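Local coordinates for phosphatidylethanolamine-binding protein (Plasmodium vivax, PDB 2GZQ) that probably binds phosphatidylethanolamine or related phospholipid head groups in the malaria parasite, at residues His26-Glu31 with Ser141-Leu146; Ile80-Asp85 with Val170-Cys175. One frame throughout, in Å; residues are numbered along the deposited sequence. Where two conformers were deposited one is given.

Contact 1. Residues His26-Glu31 with Ser141-Leu146; sequences HVFPDE and SFILSL
Ile143 packs against two side chains of the loop that follows helix 23-26, its delta methyl meeting Val27 and also reaching Phe28, its gamma methyl meeting the Phe28 ring. Val27 and Ile143 point at each other tip to tip, and CG1 of Val27 stops 4.0 Å from CD1 of Ile143, ordinary methyl-to-methyl distance. With CG1 of Val27 anti to its own backbone N (chi1 174°), the same methyl also lies 4.0 Å above the plane of the Phe28 ring, offset toward the rim, so it touches the aromatic face and the isoleucine at once. Phe28 behaves differently: it and Ile143 run past each other in opposite directions, and CG2 of Ile143 arrives at the ring edge, near its plane, 4.0 Å from CE1 of Phe28. CG1 of Ile143 is nearly as close, 4.2 Å from CZ of Phe28.

At the other end, CG2 of Val27 only grazes OG of Ser141 at 4.5 Å; that hydroxyl is hydrogen-bonded to the carbonyl O of Arg139. Beyond the two segments, Phe192 of strand 188-198 makes an edge-to-face pair with Phe28, while Ala178 and Ile182 of helix 178-184 also touch Ile143. All four touching residues are buried and no hydrogen bond joins 26-31 to 141-146, which implies that the N-terminal loop is held against strand 138-148 here by dispersion and exclusion of water.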
loop_
_atom_site.group_PDB
_atom_site.type_symbol
_atom_site.label_atom_id
_atom_site.label_comp_id
_atom_site.label_asym_id
_atom_site.label_seq_id
_atom_site.Cartn_x
_atom_site.Cartn_y
_atom_site.Cartn_z
ATOM N N HIS A 26 -6.494 10.280 -7.867
ATOM C CA HIS A 26 -5.684 9.318 -8.640
ATOM C C HIS A 26 -5.597 7.961 -7.975
ATOM O O HIS A 26 -5.518 6.939 -8.675
ATOM C CB HIS A 26 -4.279 9.820 -8.880
ATOM C CG HIS A 26 -4.224 10.992 -9.776
ATOM N ND1 HIS A 26 -3.063 11.704 -9.973
ATOM C CD2 HIS A 26 -5.173 11.586 -10.534
ATOM C CE1 HIS A 26 -3.293 12.695 -10.810
ATOM N NE2 HIS A 26 -4.569 12.637 -11.169
ATOM N N VAL A 27 -5.562 7.944 -6.642
ATOM C CA VAL A 27 -5.527 6.703 -5.885
ATOM C C VAL A 27 -6.879 6.394 -5.254
ATOM O O VAL A 27 -7.370 5.272 -5.364
ATOM C CB VAL A 27 -4.422 6.771 -4.784
ATOM C CG1 VAL A 27 -4.463 5.561 -3.888
ATOM C CG2 VAL A 27 -3.081 6.938 -5.395
ATOM N N PHE A 28 -7.462 7.381 -4.580
ATOM C CA PHE A 28 -8.792 7.259 -4.017
ATOM C C PHE A 28 -9.722 8.179 -4.800
ATOM O O PHE A 28 -9.491 9.399 -4.843
ATOM C CB PHE A 28 -8.804 7.746 -2.568
ATOM C CG PHE A 28 -7.915 6.992 -1.628
ATOM C CD1 PHE A 28 -7.837 5.619 -1.608
ATOM C CD2 PHE A 28 -7.187 7.697 -0.703
ATOM C CE1 PHE A 28 -7.037 4.962 -0.674
ATOM C CE2 PHE A 28 -6.370 7.040 0.208
ATOM C CZ PHE A 28 -6.313 5.673 0.203
ATOM N N PRO A 29 -10.742 7.648 -5.474
ATOM C CA PRO A 29 -11.478 8.508 -6.403
ATOM C C PRO A 29 -12.303 9.597 -5.761
ATOM O O PRO A 29 -12.668 10.548 -6.449
ATOM C CB PRO A 29 -12.363 7.537 -7.189
ATOM C CG PRO A 29 -11.834 6.189 -6.923
ATOM C CD PRO A 29 -11.180 6.250 -5.555
ATOM N N ASP A 30 -12.575 9.515 -4.469
ATOM C CA ASP A 30 -13.331 10.596 -3.810
ATOM C C ASP A 30 -12.933 10.800 -2.341
ATOM O O ASP A 30 -12.068 10.127 -1.796
ATOM C CB ASP A 30 -14.842 10.385 -3.931
ATOM C CG ASP A 30 -15.327 9.170 -3.186
ATOM O OD1 ASP A 30 -14.979 8.995 -1.995
ATOM O OD2 ASP A 30 -16.084 8.383 -3.790
ATOM N N GLU A 31 -13.601 11.739 -1.707
ATOM C CA GLU A 31 -13.138 12.312 -0.470
ATOM C C GLU A 31 -13.699 11.582 0.734
ATOM O O GLU A 31 -13.513 12.034 1.858
ATOM C CB GLU A 31 -13.630 13.756 -0.411
ATOM C CG GLU A 31 -15.154 13.850 -0.438
ATOM C CD GLU A 31 -15.663 15.066 -1.188
ATOM O OE1 GLU A 31 -14.851 15.983 -1.446
ATOM O OE2 GLU A 31 -16.875 15.103 -1.514
ATOM N N SER A 141 2.736 4.442 -2.429
ATOM C CA SER A 141 1.656 4.587 -1.487
ATOM C C SER A 141 1.361 3.299 -0.746
ATOM O O SER A 141 1.478 2.190 -1.289
ATOM C CB SER A 141 0.406 5.017 -2.234
ATOM O OG SER A 141 0.545 6.286 -2.873
ATOM N N PHE A 142 0.933 3.464 0.502
ATOM C CA PHE A 142 0.583 2.367 1.387
ATOM C C PHE A 142 -0.850 2.574 1.837
ATOM O O PHE A 142 -1.155 3.577 2.457
ATOM C CB PHE A 142 1.511 2.353 2.601
ATOM C CG PHE A 142 2.955 2.061 2.283
ATOM C CD1 PHE A 142 3.763 3.037 1.770
ATOM C CD2 PHE A 142 3.492 0.816 2.520
ATOM C CE1 PHE A 142 5.102 2.785 1.514
ATOM C CE2 PHE A 142 4.840 0.555 2.253
ATOM C CZ PHE A 142 5.607 1.543 1.735
ATOM N N ILE A 143 -1.730 1.618 1.551
ATOM C CA ILE A 143 -3.141 1.714 1.881
ATOM C C ILE A 143 -3.488 0.607 2.883
ATOM O O ILE A 143 -3.242 -0.581 2.630
ATOM C CB ILE A 143 -4.017 1.528 0.635
ATOM C CG1 ILE A 143 -3.655 2.529 -0.470
ATOM C CG2 ILE A 143 -5.488 1.632 1.012
ATOM C CD1 ILE A 143 -4.167 2.166 -1.833
ATOM N N LEU A 144 -4.048 1.014 4.002
ATOM C CA LEU A 144 -4.416 0.131 5.086
ATOM C C LEU A 144 -5.918 0.031 5.199
ATOM O O LEU A 144 -6.597 1.077 5.264
ATOM C CB LEU A 144 -3.865 0.685 6.410
ATOM C CG LEU A 144 -3.926 -0.235 7.607
ATOM C CD1 LEU A 144 -2.936 -1.383 7.460
ATOM C CD2 LEU A 144 -3.699 0.562 8.916
ATOM N N SER A 145 -6.445 -1.200 5.177
ATOM C CA SER A 145 -7.882 -1.434 5.204
ATOM C C SER A 145 -8.202 -2.518 6.223
ATOM O O SER A 145 -7.336 -3.271 6.647
ATOM C CB SER A 145 -8.388 -1.867 3.818
ATOM O OG SER A 145 -8.070 -0.921 2.837
ATOM N N LEU A 146 -9.463 -2.603 6.608
ATOM C CA LEU A 146 -9.989 -3.672 7.449
ATOM C C LEU A 146 -10.672 -4.734 6.603
ATOM O O LEU A 146 -11.454 -4.428 5.696
ATOM C CB LEU A 146 -11.058 -3.119 8.402
ATOM C CG LEU A 146 -10.493 -2.232 9.521
ATOM C CD1 LEU A 146 -11.700 -1.730 10.313
ATOM C CD2 LEU A 146 -9.506 -2.944 10.405
#

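Contact 2. Residues Ile80-Asp85 with Val170-Cys175; sequences ILFMID and VKFNNC
Phe172 meets Phe82 in a T-shaped (edge-to-face) pair that joins strand 77-85, in the large mixed sheet of this phosphatidylethanolamine-binding protein, to a short left-handed helical turn. The handedness follows from the backbone: residues 171-174 all have positive phi and psi. Its internal bonding is weak, although Cys175 N does donate to Phe172 O at 2.9 Å. A left-handed helix has been suggested to be part of a functional motif in this protein.

The aromatic evidence is direct. The ring centroids of Phe82 and Phe172 lie 5.0 Å apart with their planes at 74°, and CZ of Phe172 sits 3.7 Å above the ring plane of Phe82, over its centre. Accordingly CZ of Phe172 is almost equally far from all six carbons of the Phe82 ring, so the corner of one ring points into the face of the other near its centre, the planes some way short of perpendicular. CG of Phe172 lies roughly anti to the backbone N (chi1 -151°), which sends the ring out from the turn toward the strand.

Ile84, two residues beyond Phe82 on the strand, supplies the aliphatic packing and crosses Phe172 at about a right angle. Around the buried Phe172 ring, Val100 on neighbouring strand 99-107 and Ala178 and Val181 of helix 178-184 also touch it. Ile84 meets the ring at its edge, in plane, where CG2 of Ile84 comes 3.7 Å from CE2 of Phe172.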
loop_
_atom_site.group_PDB
_atom_site.type_symbol
_atom_site.label_atom_id
_atom_site.label_comp_id
_atom_site.label_asym_id
_atom_site.label_seq_id
_atom_site.Cartn_x
_atom_site.Cartn_y
_atom_site.Cartn_z
ATOM N N ILE A 80 -5.399 -5.358 6.241
ATOM C CA ILE A 80 -4.777 -5.733 4.973
ATOM C C ILE A 80 -4.071 -4.496 4.433
ATOM O O ILE A 80 -4.632 -3.394 4.431
ATOM C CB ILE A 80 -5.818 -6.335 3.976
ATOM C CG1 ILE A 80 -5.135 -6.749 2.682
ATOM C CG2 ILE A 80 -6.997 -5.406 3.774
ATOM C CD1 ILE A 80 -6.025 -7.599 1.769
ATOM N N LEU A 81 -2.826 -4.677 4.008
ATOM C CA LEU A 81 -1.954 -3.579 3.606
ATOM C C LEU A 81 -1.494 -3.824 2.182
ATOM O O LEU A 81 -0.996 -4.905 1.859
ATOM C CB LEU A 81 -0.754 -3.548 4.551
ATOM C CG LEU A 81 0.299 -2.485 4.275
ATOM C CD1 LEU A 81 -0.220 -1.076 4.269
ATOM C CD2 LEU A 81 1.422 -2.591 5.284
ATOM N N PHE A 82 -1.642 -2.804 1.347
ATOM C CA PHE A 82 -1.171 -2.841 -0.017
ATOM C C PHE A 82 -0.134 -1.728 -0.181
ATOM O O PHE A 82 -0.381 -0.594 0.273
ATOM C CB PHE A 82 -2.309 -2.551 -1.018
ATOM C CG PHE A 82 -3.439 -3.548 -1.024
ATOM C CD1 PHE A 82 -3.234 -4.902 -0.908
ATOM C CD2 PHE A 82 -4.753 -3.125 -1.176
ATOM C CE1 PHE A 82 -4.301 -5.780 -0.949
ATOM C CE2 PHE A 82 -5.779 -3.999 -1.235
ATOM C CZ PHE A 82 -5.578 -5.316 -1.102
HETATM N N MSE A 83 0.970 -2.001 -0.863
HETATM C CA MSE A 83 1.827 -0.965 -1.332
HETATM C C MSE A 83 1.779 -0.924 -2.854
HETATM O O MSE A 83 1.907 -1.967 -3.514
HETATM C CB MSE A 83 3.203 -1.301 -0.851
HETATM C CG MSE A 83 4.228 -0.353 -1.271
HETATM SE SE MSE A 83 5.846 -1.271 -0.996
HETATM C CE MSE A 83 7.059 0.024 -1.774
ATOM N N ILE A 84 1.558 0.274 -3.394
ATOM C CA ILE A 84 1.334 0.473 -4.816
ATOM C C ILE A 84 2.156 1.625 -5.367
ATOM O O ILE A 84 2.543 2.542 -4.648
ATOM C CB ILE A 84 -0.140 0.701 -5.175
ATOM C CG1 ILE A 84 -0.667 1.932 -4.467
ATOM C CG2 ILE A 84 -0.969 -0.515 -4.851
ATOM C CD1 ILE A 84 -1.893 2.504 -5.091
ATOM N N ASP A 85 2.354 1.598 -6.675
ATOM C CA ASP A 85 2.797 2.756 -7.444
ATOM C C ASP A 85 1.696 3.147 -8.425
ATOM O O ASP A 85 1.487 2.441 -9.414
ATOM C CB ASP A 85 4.090 2.426 -8.181
ATOM C CG ASP A 85 4.674 3.625 -8.910
ATOM O OD1 ASP A 85 5.712 3.458 -9.597
ATOM O OD2 ASP A 85 4.092 4.722 -8.773
ATOM N N VAL A 170 1.046 -5.490 -12.656
ATOM C CA VAL A 170 0.587 -4.364 -13.447
ATOM C C VAL A 170 -0.932 -4.284 -13.370
ATOM O O VAL A 170 -1.625 -5.319 -13.423
ATOM C CB VAL A 170 1.087 -4.536 -14.903
ATOM C CG1 VAL A 170 0.572 -3.452 -15.814
ATOM C CG2 VAL A 170 2.626 -4.592 -14.926
ATOM N N LYS A 171 -1.467 -3.066 -13.223
ATOM C CA LYS A 171 -2.936 -2.902 -13.134
ATOM C C LYS A 171 -3.528 -3.817 -12.055
ATOM O O LYS A 171 -4.596 -4.426 -12.212
ATOM C CB LYS A 171 -3.619 -3.122 -14.491
ATOM C CG LYS A 171 -3.288 -2.102 -15.541
ATOM C CD LYS A 171 -3.971 -2.445 -16.880
ATOM C CE LYS A 171 -3.509 -1.597 -18.016
ATOM N NZ LYS A 171 -4.178 -2.073 -19.267
ATOM N N PHE A 172 -2.824 -3.903 -10.935
ATOM C CA PHE A 172 -3.267 -4.568 -9.727
ATOM C C PHE A 172 -3.860 -5.947 -10.021
ATOM O O PHE A 172 -5.028 -6.226 -9.774
ATOM C CB PHE A 172 -4.190 -3.682 -8.887
ATOM C CG PHE A 172 -4.118 -3.967 -7.417
ATOM C CD1 PHE A 172 -4.647 -5.126 -6.880
ATOM C CD2 PHE A 172 -3.446 -3.110 -6.564
ATOM C CE1 PHE A 172 -4.557 -5.388 -5.520
ATOM C CE2 PHE A 172 -3.336 -3.390 -5.198
ATOM C CZ PHE A 172 -3.897 -4.521 -4.678
ATOM N N ASN A 173 -3.032 -6.807 -10.581
ATOM C CA ASN A 173 -3.445 -8.170 -10.910
ATOM C C ASN A 173 -4.667 -8.207 -11.772
ATOM O O ASN A 173 -5.549 -9.042 -11.614
ATOM C CB ASN A 173 -3.657 -9.035 -9.678
ATOM C CG ASN A 173 -3.693 -10.501 -10.039
ATOM O OD1 ASN A 173 -2.978 -10.897 -10.950
ATOM N ND2 ASN A 173 -4.585 -11.302 -9.395
ATOM N N ASN A 174 -4.713 -7.302 -12.734
ATOM C CA ASN A 174 -5.832 -7.167 -13.668
ATOM C C ASN A 174 -7.146 -6.831 -12.956
ATOM O O ASN A 174 -8.225 -7.188 -13.457
ATOM C CB ASN A 174 -5.999 -8.443 -14.520
ATOM C CG ASN A 174 -4.901 -8.614 -15.556
ATOM O OD1 ASN A 174 -4.406 -9.716 -15.769
ATOM N ND2 ASN A 174 -4.499 -7.518 -16.160
ATOM N N CYS A 175 -7.065 -6.156 -11.809
ATOM C CA CYS A 175 -8.245 -5.564 -11.176
ATOM C C CYS A 175 -8.189 -4.033 -11.172
ATOM O O CYS A 175 -9.036 -3.365 -10.539
ATOM C CB CYS A 175 -8.426 -6.078 -9.754
ATOM S SG CYS A 175 -8.606 -7.866 -9.652
#

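In the fold
From the N terminus, the chain leaves helix 23-26 into residues 26-31, builds several strands, and runs through strand 77-85 before returning on strand 138-148, where contact 1 closes its long loop. Contact 2 opens inside that span, at 80-85, and closes beyond it at 170-175, around the left-handed turn, so the two loops cross. Their sheet segments are antiparallel neighbours: Ser141 O lies 2.8 Å from Ile84 N, and Ser145 O lies 2.9 Å from Ile80 N, both probable hydrogen bonds. With centres about 11 Å apart, the contacts tie the N-terminal loop and the later turn to adjoining strands, and helix 178-184 touches Ile143 and Phe172 alike.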